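Local atomic coordinates of uncharacterized protein Atu2452 (Agrobacterium tumefaciens, PDB entry 2R8B), a protein that is of unknown function but is probably a serine hydrolase of the dienelactone hydrolase family, with an alpha/beta-hydrolase fold and an unidentified substrate. Residues G125-A128 against D129-A133; H230-R233 against S234-D238. All coordinates share one frame; numbering follows the deposited sequence.

Contact 1: G125-A128 against D129-A133; sequences GKMA and DFIKA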
loop_
_atom_site.group_PDB
_atom_site.type_symbol
_atom_site.label_atom_id
_atom_site.label_comp_id
_atom_site.label_asym_id
_atom_site.label_seq_id
_atom_site.Cartn_x
_atom_site.Cartn_y
_atom_site.Cartn_z
ATOM N N GLY A 125 9.152 1.554 -9.369
ATOM C CA GLY A 125 8.974 1.537 -10.806
ATOM C C GLY A 125 8.303 0.291 -11.325
ATOM O O GLY A 125 7.535 0.380 -12.272
ATOM N N LYS A 126 8.571 -0.865 -10.709
ATOM C CA LYS A 126 7.927 -2.136 -11.104
ATOM C C LYS A 126 6.446 -2.140 -10.723
ATOM O O LYS A 126 5.598 -2.329 -11.586
ATOM C CB LYS A 126 8.659 -3.327 -10.485
ATOM C CG LYS A 126 8.278 -4.701 -11.010
ATOM C CD LYS A 126 9.310 -5.776 -10.619
ATOM C CE LYS A 126 8.643 -7.158 -10.450
ATOM N NZ LYS A 126 9.581 -8.328 -10.529
HETATM N N MSE A 127 6.138 -1.902 -9.443
HETATM C CA MSE A 127 4.759 -1.706 -8.974
HETATM C C MSE A 127 3.903 -0.765 -9.806
HETATM O O MSE A 127 2.799 -1.139 -10.239
HETATM C CB MSE A 127 4.752 -1.137 -7.587
HETATM C CG MSE A 127 4.488 -2.121 -6.570
HETATM SE SE MSE A 127 2.793 -3.038 -6.704
HETATM C CE MSE A 127 3.570 -4.683 -5.964
ATOM N N ALA A 128 4.383 0.463 -9.998
ATOM C CA ALA A 128 3.670 1.416 -10.819
ATOM C C ALA A 128 3.243 0.760 -12.142
ATOM O O ALA A 128 2.068 0.775 -12.490
ATOM C CB ALA A 128 4.532 2.601 -11.089
ATOM N N ASP A 129 4.200 0.167 -12.855
ATOM C CA ASP A 129 3.946 -0.400 -14.169
ATOM C C ASP A 129 2.909 -1.502 -14.125
ATOM O O ASP A 129 1.959 -1.504 -14.930
ATOM C CB ASP A 129 5.249 -0.917 -14.767
ATOM C CG ASP A 129 6.129 0.205 -15.247
ATOM O OD1 ASP A 129 5.544 1.270 -15.551
ATOM O OD2 ASP A 129 7.378 0.041 -15.316
ATOM N N PHE A 130 3.124 -2.415 -13.174
ATOM C CA PHE A 130 2.274 -3.532 -12.867
ATOM C C PHE A 130 0.865 -3.004 -12.657
ATOM O O PHE A 130 -0.060 -3.421 -13.332
ATOM C CB PHE A 130 2.828 -4.185 -11.603
ATOM C CG PHE A 130 2.044 -5.364 -11.102
ATOM C CD1 PHE A 130 2.152 -6.609 -11.707
ATOM C CD2 PHE A 130 1.260 -5.257 -9.971
ATOM C CE1 PHE A 130 1.449 -7.721 -11.225
ATOM C CE2 PHE A 130 0.564 -6.366 -9.483
ATOM C CZ PHE A 130 0.655 -7.590 -10.123
ATOM N N ILE A 131 0.699 -2.041 -11.770
ATOM C CA ILE A 131 -0.619 -1.441 -11.578
ATOM C C ILE A 131 -1.211 -0.808 -12.872
ATOM O O ILE A 131 -2.289 -1.203 -13.279
ATOM C CB ILE A 131 -0.633 -0.491 -10.332
ATOM C CG1 ILE A 131 -0.478 -1.320 -9.052
ATOM C CG2 ILE A 131 -1.941 0.314 -10.265
ATOM C CD1 ILE A 131 0.060 -0.567 -7.889
ATOM N N LYS A 132 -0.528 0.133 -13.525
ATOM C CA LYS A 132 -0.993 0.697 -14.816
ATOM C C LYS A 132 -1.395 -0.378 -15.856
ATOM O O LYS A 132 -2.371 -0.208 -16.623
ATOM C CB LYS A 132 0.076 1.596 -15.460
ATOM C CG LYS A 132 0.300 2.956 -14.783
ATOM C CD LYS A 132 1.794 3.330 -14.779
ATOM C CE LYS A 132 2.051 4.797 -14.397
ATOM N NZ LYS A 132 1.939 5.672 -15.615
ATOM N N ALA A 133 -0.605 -1.457 -15.895
ATOM C CA ALA A 133 -0.765 -2.506 -16.899
ATOM C C ALA A 133 -2.029 -3.318 -16.613
ATOM O O ALA A 133 -2.725 -3.697 -17.538
ATOM C CB ALA A 133 0.492 -3.406 -16.979
#
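Met127, a selenomethionine, meets both Phe130 and Ile131 along one face of the amphipathic helix 117-138, which packs on the central sheet of this alpha/beta-hydrolase fold. The backbone supplies the regular alpha-helical bonding. Phe130 N binds Lys126 O at 2.9 Å, Ile131 N binds Met127 O at 2.8 Å and Lys132 N binds Ala128 O at 2.9 Å. Asp129 N makes a weak bond to Gly125 O at 3.4 Å.

The apolar contacts turn inward. The Met127 chain bends at both chi2 and chi3, and its selenium comes to 3.9 Å from Ile131 CD1, the two side chains crossing obliquely. The same selenium makes a Met-aromatic contact with Phe130, lying 5.4 Å from the ring centroid and 61° off the ring normal. The Phe130 ring leads away from the 125-128 turn, because chi1 (179°) sets CG opposite the backbone N, and it meets Tyr51 and His53 edge-to-face. Leu64 and Val66 of strand 64-68 receive Ile131, while Pro94 of strand 90-94 touches both Met127 and Phe130; the buried trio thus seats the helix on two neighbouring strands.

Polar side chains flank this apolar face. Lys126 lies at its border beside Tyr51, its ammonium end held by a weak bond to Ser50 O and its charge in a cation-pi contact with the Tyr51 ring. Asp129 is exposed, and its carboxylate folds back beside the carbonyl of Gly125 without bonding to it. Lys132, also exposed, bends at chi2 and lays its aliphatic part against the carbonyl of Ala128, CD lying 3.4 Å from Ala128 O.

Contact 2: H230-R233 against S234-D238; sequences HEIR and SGEID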
loop_
_atom_site.group_PDB
_atom_site.type_symbol
_atom_site.label_atom_id
_atom_site.label_comp_id
_atom_site.label_asym_id
_atom_site.label_seq_id
_atom_site.Cartn_x
_atom_site.Cartn_y
_atom_site.Cartn_z
ATOM N N HIS A 230 3.089 -3.210 16.741
ATOM C CA HIS A 230 3.025 -3.454 15.298
ATOM C C HIS A 230 1.783 -4.248 14.884
ATOM O O HIS A 230 1.504 -4.434 13.668
ATOM C CB HIS A 230 4.255 -4.251 14.878
ATOM C CG HIS A 230 4.604 -4.106 13.430
ATOM N ND1 HIS A 230 4.730 -2.873 12.807
ATOM C CD2 HIS A 230 4.892 -5.032 12.486
ATOM C CE1 HIS A 230 5.087 -3.048 11.547
ATOM N NE2 HIS A 230 5.179 -4.350 11.323
ATOM N N GLU A 231 1.048 -4.754 15.871
ATOM C CA GLU A 231 -0.161 -5.534 15.591
ATOM C C GLU A 231 -1.261 -4.667 14.980
ATOM O O GLU A 231 -1.416 -3.468 15.309
ATOM C CB GLU A 231 -0.674 -6.244 16.848
ATOM C CG GLU A 231 -1.621 -5.423 17.760
ATOM C CD GLU A 231 -0.905 -4.486 18.754
ATOM O OE1 GLU A 231 -1.582 -3.944 19.654
ATOM O OE2 GLU A 231 0.326 -4.311 18.663
ATOM N N ILE A 232 -1.996 -5.275 14.060
ATOM C CA ILE A 232 -3.252 -4.721 13.579
ATOM C C ILE A 232 -4.334 -4.983 14.626
ATOM O O ILE A 232 -4.595 -6.165 14.911
ATOM C CB ILE A 232 -3.640 -5.422 12.299
ATOM C CG1 ILE A 232 -2.764 -4.933 11.164
ATOM C CG2 ILE A 232 -5.131 -5.235 11.984
ATOM C CD1 ILE A 232 -2.969 -5.781 9.934
ATOM N N ARG A 233 -4.932 -3.922 15.208
ATOM C CA ARG A 233 -6.133 -4.070 16.077
ATOM C C ARG A 233 -7.453 -4.123 15.296
ATOM O O ARG A 233 -7.556 -3.601 14.179
ATOM C CB ARG A 233 -6.202 -3.023 17.190
ATOM C CG ARG A 233 -5.057 -3.202 18.131
ATOM C CD ARG A 233 -5.273 -2.673 19.552
ATOM N NE ARG A 233 -4.016 -2.866 20.269
ATOM C CZ ARG A 233 -3.821 -2.660 21.559
ATOM N NH1 ARG A 233 -4.811 -2.255 22.318
ATOM N NH2 ARG A 233 -2.622 -2.858 22.077
ATOM N N SER A 234 -8.456 -4.763 15.904
ATOM C CA SER A 234 -9.744 -4.868 15.275
ATOM C C SER A 234 -10.253 -3.467 14.972
ATOM O O SER A 234 -10.915 -3.260 13.945
ATOM C CB SER A 234 -10.728 -5.658 16.135
ATOM O OG SER A 234 -11.447 -4.797 16.988
ATOM N N GLY A 235 -9.902 -2.511 15.833
ATOM C CA GLY A 235 -10.196 -1.103 15.588
ATOM C C GLY A 235 -9.663 -0.552 14.271
ATOM O O GLY A 235 -10.324 0.281 13.637
ATOM N N GLU A 236 -8.457 -0.980 13.872
ATOM C CA GLU A 236 -7.890 -0.612 12.531
ATOM C C GLU A 236 -8.765 -1.162 11.402
ATOM O O GLU A 236 -8.988 -0.503 10.389
ATOM C CB GLU A 236 -6.469 -1.156 12.281
ATOM C CG GLU A 236 -5.483 -1.081 13.426
ATOM C CD GLU A 236 -4.006 -1.187 13.001
ATOM O OE1 GLU A 236 -3.175 -1.610 13.845
ATOM O OE2 GLU A 236 -3.660 -0.838 11.850
ATOM N N ILE A 237 -9.244 -2.387 11.572
ATOM C CA ILE A 237 -9.991 -3.003 10.514
ATOM C C ILE A 237 -11.290 -2.250 10.369
ATOM O O ILE A 237 -11.743 -2.048 9.251
ATOM C CB ILE A 237 -10.193 -4.512 10.719
ATOM C CG1 ILE A 237 -8.835 -5.216 10.653
ATOM C CG2 ILE A 237 -11.162 -5.097 9.640
ATOM C CD1 ILE A 237 -8.850 -6.653 11.200
ATOM N N ASP A 238 -11.845 -1.780 11.482
ATOM C CA ASP A 238 -13.049 -0.965 11.432
ATOM C C ASP A 238 -12.868 0.263 10.594
ATOM O O ASP A 238 -13.591 0.491 9.633
ATOM C CB ASP A 238 -13.473 -0.572 12.828
ATOM C CG ASP A 238 -14.012 -1.744 13.585
ATOM O OD1 ASP A 238 -14.259 -2.816 12.966
ATOM O OD2 ASP A 238 -14.196 -1.610 14.800
#
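The side chain of Glu236 reaches back from the first turn of helix 234-244 to the backbone of Glu231 and Arg233, in the loop that follows strand 220-226. That loop holds His230, the probable histidine of a Ser-His-Asp triad with Ser149 and Asp199. His230 points away from the helix, its ND1 bonded to Asp199 OD2. Next, Glu231 presents its carbonyl O 2.9 Å from Glu236 OE1; both are acceptors, and His226 NE2 gives each a weak hydrogen bond. The Glu231 side chain instead turns to Arg233, in a salt bridge that grips Glu231 OE1 side-on through Arg233 NE (2.7 Å) and NH2 (2.9 Å); Glu231 CD lies at the guanidinium edge and in its plane. Ile232 meets the helix through its CG2 branch, 3.9 Å from Ile237 CG1, the two side chains crossing at about a right angle. Arg233 is the N-cap residue. Its N donates to Glu236 OE1 at 3.2 Å, arriving from above the carboxylate plane, an N-cap to N3 bond that uses the extended Glu236 chain. Its carbonyl O receives two weak bonds, from Glu236 N and Ile237 N. Buried Glu236 also bonds His173 NE2 through OE1 and Thr194 OG1 through OE2, so its carboxylate ties the start of helix 234-244 to strand 190-196 and to the loop following strand 168-172.

How the contacts relate
Contact 1 comes first along the chain, in the middle of helix 117-138; contact 2 follows about a hundred residues later, where the last loop runs into the final helix 234-244. Their centres lie 28 Å apart on opposite sides of the chain's centre, and their nearest atoms are about 17 Å from each other. The central mixed sheet connects them: contact 1 rests on strands 64-68 and 90-94, whereas contact 2 reaches strand 190-196, next to the edge strand 220-226. Contact 1 thus joins helix 117-138 to the sheet through its buried face, whereas contact 2 includes the probable catalytic histidine.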